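Local atomic coordinates of membrane-anchored mycosin mycp1 (Mycobacterium thermoresistibile, PDB entry 4HVL), a protein that is a subtilisin-like serine protease of the mycosin group and an essential component of the ESX-1 type VII secretion system. Residues Pro150-Ala163 against Ala183-Val196. Residues are numbered along the deposited sequence; the frame is centred on the assembly and turned at random.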
ATOM      1  N   PRO A 150       8.662   2.838 -23.971  1.00 47.85           N
ATOM      2  CA  PRO A 150       8.237   2.802 -22.564  1.00 44.68           C
ATOM      3  C   PRO A 150       7.138   1.787 -22.309  1.00 41.11           C
ATOM      4  O   PRO A 150       7.149   1.161 -21.260  1.00 39.36           O
ATOM      5  CB  PRO A 150       7.731   4.228 -22.301  1.00 45.53           C
ATOM      6  CG  PRO A 150       8.412   5.049 -23.311  1.00 48.56           C
ATOM      7  CD  PRO A 150       8.508   4.187 -24.534  1.00 49.72           C
ATOM      8  N   ASN A 151       6.251   1.581 -23.283  1.00 40.89           N
ATOM      9  CA  ASN A 151       5.168   0.594 -23.147  1.00 39.02           C
ATOM     10  C   ASN A 151       5.572  -0.884 -23.150  1.00 38.38           C
ATOM     11  O   ASN A 151       4.746  -1.738 -22.835  1.00 36.54           O
ATOM     12  CB  ASN A 151       4.077   0.867 -24.181  1.00 40.12           C
ATOM     13  CG  ASN A 151       3.270   2.101 -23.831  1.00 40.09           C
ATOM     14  OD1 ASN A 151       2.862   2.282 -22.679  1.00 38.29           O
ATOM     15  ND2 ASN A 151       3.066   2.962 -24.791  1.00 41.85           N
ATOM     16  N   THR A 152       6.825  -1.191 -23.484  1.00 27.56           N
ATOM     17  CA  THR A 152       7.309  -2.551 -23.383  1.00 28.34           C
ATOM     18  C   THR A 152       8.322  -2.785 -22.274  1.00 28.45           C
ATOM     19  O   THR A 152       8.960  -3.824 -22.262  1.00 30.53           O
ATOM     20  CB  THR A 152       7.953  -2.998 -24.703  1.00 30.17           C
ATOM     21  OG1 THR A 152       9.003  -2.077 -25.061  1.00 31.77           O
ATOM     22  CG2 THR A 152       6.894  -3.067 -25.785  1.00 30.21           C
ATOM     23  N   THR A 153       8.484  -1.838 -21.356  1.00 27.76           N
ATOM     24  CA  THR A 153       9.321  -2.052 -20.179  1.00 27.62           C
ATOM     25  C   THR A 153       8.597  -2.964 -19.171  1.00 26.72           C
ATOM     26  O   THR A 153       7.380  -3.169 -19.254  1.00 24.85           O
ATOM     27  CB  THR A 153       9.624  -0.731 -19.446  1.00 27.41           C
ATOM     28  OG1 THR A 153       8.388  -0.119 -19.049  1.00 26.57           O
ATOM     29  CG2 THR A 153      10.431   0.255 -20.341  1.00 28.49           C
ATOM     30  N   GLN A 154       9.353  -3.483 -18.208  1.00 27.40           N
ATOM     31  CA  GLN A 154       8.772  -4.275 -17.143  1.00 27.76           C
ATOM     32  C   GLN A 154       7.800  -3.432 -16.302  1.00 25.62           C
ATOM     33  O   GLN A 154       6.775  -3.948 -15.859  1.00 24.80           O
ATOM     34  CB  GLN A 154       9.858  -4.893 -16.257  1.00 29.97           C
ATOM     35  CG  GLN A 154      10.634  -6.008 -16.936  1.00 32.82           C
ATOM     36  CD  GLN A 154      11.670  -6.659 -16.015  1.00 35.62           C
ATOM     37  OE1 GLN A 154      11.461  -6.795 -14.795  1.00 37.91           O
ATOM     38  NE2 GLN A 154      12.787  -7.071 -16.595  1.00 36.79           N
ATOM     39  N   THR A 155       8.123  -2.153 -16.088  1.00 24.38           N
ATOM     40  CA  THR A 155       7.229  -1.234 -15.378  1.00 23.14           C
ATOM     41  C   THR A 155       5.886  -1.106 -16.095  1.00 22.54           C
ATOM     42  O   THR A 155       4.839  -1.143 -15.459  1.00 21.01           O
ATOM     43  CB  THR A 155       7.849   0.160 -15.230  1.00 23.54           C
ATOM     44  OG1 THR A 155       9.105   0.035 -14.570  1.00 23.73           O
ATOM     45  CG2 THR A 155       6.961   1.082 -14.414  1.00 23.14           C
ATOM     46  N   ALA A 156       5.915  -0.952 -17.417  1.00 22.89           N
ATOM     47  CA  ALA A 156       4.677  -0.825 -18.184  1.00 22.60           C
ATOM     48  C   ALA A 156       3.840  -2.084 -18.068  1.00 22.16           C
ATOM     49  O   ALA A 156       2.633  -2.011 -17.843  1.00 22.31           O
ATOM     50  CB  ALA A 156       4.974  -0.533 -19.631  1.00 23.17           C
ATOM     51  N   GLY A 157       4.491  -3.232 -18.183  1.00 22.39           N
ATOM     52  CA  GLY A 157       3.826  -4.517 -17.999  1.00 22.23           C
ATOM     53  C   GLY A 157       3.257  -4.672 -16.605  1.00 21.29           C
ATOM     54  O   GLY A 157       2.133  -5.139 -16.423  1.00 20.56           O
ATOM     55  N   SER A 158       4.041  -4.285 -15.611  1.00 21.04           N
ATOM     56  CA  SER A 158       3.602  -4.350 -14.225  1.00 20.22           C
ATOM     57  C   SER A 158       2.358  -3.443 -13.989  1.00 18.99           C
ATOM     58  O   SER A 158       1.426  -3.807 -13.277  1.00 17.32           O
ATOM     59  CB  SER A 158       4.777  -4.011 -13.309  1.00 21.15           C
ATOM     60  OG  SER A 158       4.368  -3.758 -11.986  1.00 22.35           O
ATOM     61  N   LEU A 159       2.316  -2.296 -14.639  1.00 18.69           N
ATOM     62  CA  LEU A 159       1.132  -1.414 -14.549  1.00 18.16           C
ATOM     63  C   LEU A 159      -0.083  -1.986 -15.296  1.00 17.66           C
ATOM     64  O   LEU A 159      -1.222  -1.830 -14.857  1.00 17.52           O
ATOM     65  CB  LEU A 159       1.463  -0.010 -15.040  1.00 18.25           C
ATOM     66  CG  LEU A 159       2.304   0.826 -14.067  1.00 18.39           C
ATOM     67  CD1 LEU A 159       2.833   2.079 -14.751  1.00 18.99           C
ATOM     68  CD2 LEU A 159       1.527   1.226 -12.828  1.00 17.78           C
ATOM     69  N   ARG A 160       0.152  -2.673 -16.405  1.00 17.88           N
ATOM     70  CA  ARG A 160      -0.946  -3.372 -17.050  1.00 17.83           C
ATOM     71  C   ARG A 160      -1.527  -4.484 -16.154  1.00 16.92           C
ATOM     72  O   ARG A 160      -2.753  -4.599 -16.030  1.00 16.31           O
ATOM     73  CB  ARG A 160      -0.530  -3.880 -18.432  1.00 18.84           C
ATOM     74  CG  ARG A 160      -0.432  -2.768 -19.478  1.00 19.93           C
ATOM     75  CD  ARG A 160      -0.329  -3.351 -20.874  1.00 20.33           C
ATOM     76  NE  ARG A 160       0.930  -4.057 -21.005  1.00 21.10           N
ATOM     77  CZ  ARG A 160       2.076  -3.492 -21.385  1.00 22.10           C
ATOM     78  NH1 ARG A 160       2.123  -2.208 -21.694  1.00 22.41           N
ATOM     79  NH2 ARG A 160       3.187  -4.223 -21.471  1.00 22.76           N
ATOM     80  N   SER A 161      -0.677  -5.300 -15.523  1.00 16.78           N
ATOM     81  CA  SER A 161      -1.191  -6.360 -14.600  1.00 16.23           C
ATOM     82  C   SER A 161      -1.853  -5.781 -13.325  1.00 15.72           C
ATOM     83  O   SER A 161      -2.814  -6.347 -12.779  1.00 15.08           O
ATOM     84  CB  SER A 161      -0.092  -7.363 -14.243  1.00 16.57           C
ATOM     85  OG  SER A 161       0.866  -6.799 -13.385  1.00 16.40           O
ATOM     86  N   LEU A 162      -1.338  -4.650 -12.865  1.00 15.33           N
ATOM     87  CA  LEU A 162      -1.930  -3.947 -11.755  1.00 15.24           C
ATOM     88  C   LEU A 162      -3.352  -3.473 -12.057  1.00 15.18           C
ATOM     89  O   LEU A 162      -4.237  -3.581 -11.213  1.00 14.41           O
ATOM     90  CB  LEU A 162      -1.081  -2.726 -11.388  1.00 15.44           C
ATOM     91  CG  LEU A 162      -1.661  -1.972 -10.202  1.00 15.59           C
ATOM     92  CD1 LEU A 162      -1.596  -2.836  -8.947  1.00 15.70           C
ATOM     93  CD2 LEU A 162      -0.939  -0.649 -10.012  1.00 15.93           C
ATOM     94  N   ALA A 163      -3.563  -2.923 -13.253  1.00 15.58           N
ATOM     95  CA  ALA A 163      -4.876  -2.435 -13.609  1.00 15.70           C
ATOM     96  C   ALA A 163      -5.879  -3.578 -13.526  1.00 15.73           C
ATOM     97  O   ALA A 163      -6.945  -3.417 -12.960  1.00 16.23           O
ATOM     98  CB  ALA A 163      -4.874  -1.821 -14.995  1.00 16.26           C
ATOM     99  N   ALA A 183       4.804   2.061  -8.584  1.00 19.81           N
ATOM    100  CA  ALA A 183       5.652   1.981  -9.785  1.00 20.18           C
ATOM    101  C   ALA A 183       6.113   3.361 -10.194  1.00 20.33           C
ATOM    102  O   ALA A 183       5.310   4.279 -10.262  1.00 19.88           O
ATOM    103  CB  ALA A 183       4.881   1.358 -10.922  1.00 20.36           C
ATOM    104  N   CYS A 184       7.395   3.485 -10.520  1.00 20.69           N
ATOM    105  CA  CYS A 184       8.019   4.777 -10.816  1.00 21.13           C
ATOM    106  C   CYS A 184       8.522   4.875 -12.248  1.00 20.61           C
ATOM    107  O   CYS A 184       9.093   3.926 -12.789  1.00 20.07           O
ATOM    108  CB  CYS A 184       9.215   5.016  -9.888  1.00 22.41           C
ATOM    109  SG  CYS A 184       8.780   5.074  -8.133  1.00 23.71           S
ATOM    110  N   TYR A 185       8.313   6.031 -12.854  1.00 19.90           N
ATOM    111  CA  TYR A 185       8.912   6.307 -14.150  1.00 20.34           C
ATOM    112  C   TYR A 185       9.106   7.812 -14.336  1.00 20.88           C
ATOM    113  O   TYR A 185       8.503   8.614 -13.617  1.00 20.19           O
ATOM    114  CB  TYR A 185       8.077   5.692 -15.278  1.00 19.90           C
ATOM    115  CG  TYR A 185       6.623   6.109 -15.371  1.00 19.24           C
ATOM    116  CD1 TYR A 185       5.634   5.433 -14.650  1.00 18.16           C
ATOM    117  CD2 TYR A 185       6.217   7.134 -16.229  1.00 19.57           C
ATOM    118  CE1 TYR A 185       4.311   5.778 -14.751  1.00 17.57           C
ATOM    119  CE2 TYR A 185       4.876   7.475 -16.345  1.00 19.15           C
ATOM    120  CZ  TYR A 185       3.924   6.789 -15.604  1.00 18.47           C
ATOM    121  OH  TYR A 185       2.575   7.136 -15.684  1.00 18.27           O
ATOM    122  N   LYS A 186       9.952   8.177 -15.290  1.00 22.32           N
ATOM    123  CA  LYS A 186      10.252   9.578 -15.548  1.00 23.77           C
ATOM    124  C   LYS A 186       9.107  10.242 -16.300  1.00 23.63           C
ATOM    125  O   LYS A 186       8.528   9.665 -17.224  1.00 22.76           O
ATOM    126  CB  LYS A 186      11.560   9.715 -16.321  1.00 26.09           C
ATOM    127  CG  LYS A 186      12.710   9.004 -15.616  1.00 27.79           C
ATOM    128  CD  LYS A 186      14.080   9.441 -16.078  1.00 30.62           C
ATOM    129  CE  LYS A 186      14.353   9.150 -17.549  1.00 32.55           C
ATOM    130  NZ  LYS A 186      15.283  10.173 -18.092  1.00 34.19           N
ATOM    131  N   VAL A 187       8.791  11.463 -15.889  1.00 24.26           N
ATOM    132  CA  VAL A 187       7.700  12.236 -16.479  1.00 24.91           C
ATOM    133  C   VAL A 187       7.863  12.432 -18.010  1.00 25.95           C
ATOM    134  O   VAL A 187       6.874  12.528 -18.740  1.00 26.25           O
ATOM    135  CB  VAL A 187       7.526  13.593 -15.734  1.00 25.77           C
ATOM    136  CG1 VAL A 187       8.657  14.569 -16.037  1.00 26.83           C
ATOM    137  CG2 VAL A 187       6.193  14.230 -16.098  1.00 26.55           C
ATOM    138  N   THR A 188       9.098  12.448 -18.497  1.00 30.13           N
ATOM    139  CA  THR A 188       9.352  12.637 -19.926  1.00 31.61           C
ATOM    140  C   THR A 188       9.230  11.344 -20.734  1.00 32.66           C
ATOM    141  O   THR A 188       9.228  11.382 -21.956  1.00 33.31           O
ATOM    142  CB  THR A 188      10.751  13.231 -20.149  1.00 32.44           C
ATOM    143  OG1 THR A 188      11.710  12.459 -19.414  1.00 31.67           O
ATOM    144  CG2 THR A 188      10.781  14.722 -19.689  1.00 32.32           C
ATOM    145  N   ARG A 189       9.113  10.211 -20.040  1.00 33.14           N
ATOM    146  CA  ARG A 189       9.010   8.912 -20.674  1.00 34.10           C
ATOM    147  C   ARG A 189       7.713   8.270 -20.241  1.00 31.58           C
ATOM    148  O   ARG A 189       7.738   7.245 -19.567  1.00 30.27           O
ATOM    149  CB  ARG A 189      10.200   8.036 -20.264  1.00 37.60           C
ATOM    150  CG  ARG A 189      11.535   8.465 -20.873  1.00 42.13           C
ATOM    151  CD  ARG A 189      12.651   7.461 -20.587  1.00 45.51           C
ATOM    152  NE  ARG A 189      12.443   6.172 -21.267  1.00 48.60           N
ATOM    153  CZ  ARG A 189      11.985   5.045 -20.703  1.00 50.11           C
ATOM    154  NH1 ARG A 189      11.670   4.992 -19.411  1.00 50.92           N
ATOM    155  NH2 ARG A 189      11.842   3.941 -21.439  1.00 51.50           N
ATOM    156  N   PRO A 190       6.573   8.876 -20.625  1.00 30.40           N
ATOM    157  CA  PRO A 190       5.287   8.456 -20.082  1.00 29.12           C
ATOM    158  C   PRO A 190       4.840   7.072 -20.566  1.00 29.10           C
ATOM    159  O   PRO A 190       4.939   6.777 -21.738  1.00 29.40           O
ATOM    160  CB  PRO A 190       4.323   9.544 -20.588  1.00 28.87           C
ATOM    161  CG  PRO A 190       4.958  10.068 -21.835  1.00 30.28           C
ATOM    162  CD  PRO A 190       6.427  10.023 -21.554  1.00 31.20           C
ATOM    163  N   ILE A 191       4.365   6.240 -19.649  1.00 28.12           N
ATOM    164  CA  ILE A 191       3.782   4.940 -19.982  1.00 27.79           C
ATOM    165  C   ILE A 191       2.289   5.162 -20.214  1.00 27.40           C
ATOM    166  O   ILE A 191       1.681   5.974 -19.513  1.00 27.17           O
ATOM    167  CB  ILE A 191       3.998   3.961 -18.792  1.00 27.16           C
ATOM    168  CG1 ILE A 191       5.459   3.484 -18.750  1.00 28.01           C
ATOM    169  CG2 ILE A 191       3.053   2.776 -18.858  1.00 26.42           C
ATOM    170  CD1 ILE A 191       5.884   2.910 -17.409  1.00 27.52           C
ATOM    171  N   ASP A 192       1.672   4.452 -21.164  1.00 27.51           N
ATOM    172  CA  ASP A 192       0.222   4.547 -21.304  1.00 27.10           C
ATOM    173  C   ASP A 192      -0.394   3.636 -20.221  1.00 25.36           C
ATOM    174  O   ASP A 192      -0.348   2.442 -20.328  1.00 25.49           O
ATOM    175  CB  ASP A 192      -0.264   4.185 -22.735  1.00 28.82           C
ATOM    176  CG  ASP A 192      -1.808   4.064 -22.835  1.00 29.59           C
ATOM    177  OD1 ASP A 192      -2.521   4.418 -21.851  1.00 29.45           O
ATOM    178  OD2 ASP A 192      -2.323   3.578 -23.885  1.00 31.63           O
ATOM    179  N   GLU A 193      -0.926   4.226 -19.159  1.00 23.63           N
ATOM    180  CA  GLU A 193      -1.476   3.467 -18.037  1.00 22.41           C
ATOM    181  C   GLU A 193      -2.917   3.908 -17.755  1.00 22.22           C
ATOM    182  O   GLU A 193      -3.384   3.890 -16.606  1.00 21.46           O
ATOM    183  CB  GLU A 193      -0.606   3.653 -16.804  1.00 21.98           C
ATOM    184  CG  GLU A 193      -0.409   5.114 -16.358  1.00 21.93           C
ATOM    185  CD  GLU A 193      -0.141   5.229 -14.862  1.00 21.21           C
ATOM    186  OE1 GLU A 193      -0.965   4.747 -14.069  1.00 22.04           O
ATOM    187  OE2 GLU A 193       0.895   5.749 -14.461  1.00 21.33           O
ATOM    188  N   THR A 194      -3.583   4.343 -18.823  1.00 22.53           N
ATOM    189  CA  THR A 194      -5.016   4.674 -18.876  1.00 22.66           C
ATOM    190  C   THR A 194      -5.879   3.627 -18.161  1.00 21.38           C
ATOM    191  O   THR A 194      -6.816   3.961 -17.419  1.00 20.98           O
ATOM    192  CB  THR A 194      -5.401   4.838 -20.386  1.00 24.31           C
ATOM    193  OG1 THR A 194      -4.787   6.042 -20.865  1.00 26.23           O
ATOM    194  CG2 THR A 194      -6.875   4.970 -20.604  1.00 24.58           C
ATOM    195  N   GLY A 195      -5.522   2.361 -18.349  1.00 20.47           N
ATOM    196  CA  GLY A 195      -6.181   1.267 -17.670  1.00 19.87           C
ATOM    197  C   GLY A 195      -6.110   1.319 -16.164  1.00 18.99           C
ATOM    198  O   GLY A 195      -7.061   0.897 -15.505  1.00 18.32           O
ATOM    199  N   VAL A 196      -5.004   1.819 -15.601  1.00 18.79           N
ATOM    200  CA  VAL A 196      -4.885   1.881 -14.151  1.00 18.36           C
ATOM    201  C   VAL A 196      -5.890   2.882 -13.601  1.00 17.75           C
ATOM    202  O   VAL A 196      -6.606   2.591 -12.641  1.00 17.54           O
ATOM    203  CB  VAL A 196      -3.444   2.189 -13.668  1.00 18.55           C
ATOM    204  CG1 VAL A 196      -3.390   2.327 -12.140  1.00 17.85           C
ATOM    205  CG2 VAL A 196      -2.482   1.110 -14.145  1.00 19.39           C
TER
HETATM  206  O   HOH W   1       1.286   0.456 -21.330  1.00 36.51           O
HETATM  207  O   HOH W   2      10.553   3.021 -14.786  1.00 30.33           O
HETATM  208  O   HOH W   3       1.035   0.167 -18.436  1.00 35.20           O
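Asn151 OD1 takes the backbone N-H of Asp192 at 2.9 Å, close to straight (161° at the hydrogen), in its carbonyl plane and on a lone pair; a water that also touches Asp192 O sits 2.8 Å from the same OD1. This Asp192-to-Asn151 bond ties the turn ahead of helix 154-171 to the connection leading into helix 194-206. The other oxygen of Asn151 is gripped too: Arg160 comes end-on, NH1 and NH2 both donating to Asn151 O, which lies close to the guanidinium plane (8° out of it), and NH2 also forms a salt bridge with Asp20. Thr153 caps the first of these helices, its OG1 accepting from Ala156 N at 3.1 Å while donating to Pro150 O.

Next to these polar bonds, Ile191 pushes its CD1 against Thr155 CG2 (3.7 Å) and, on its other side branch, rests CG2 on Ala156 CB. That same CD1 lies over one face of the Tyr185 ring, toward its rim. In this subtilisin-like fold, helix 154-171 precedes the central strand 176-179 of the parallel sheet, and 183-186 pairs with 244-247 as a small antiparallel ribbon. Leu159 reaches out with its CG beside the backbone N (chi1 -75°), which sets CD2 on Ala183 CB at 3.9 Å and CD1 obliquely against Tyr185 CE1. Glu193 OE2 lies in that ring's plane at its edge, in a very short hydrogen bond with Tyr185 OH whose length is doubtful; Glu193 OE1 is hydrogen-bonded to Ser247 and Tyr251. Farther along, Val196 CG2 presses on Leu159 O at 3.3 Å, and Ala163 CB packs on Gly195 O at 3.5 Å.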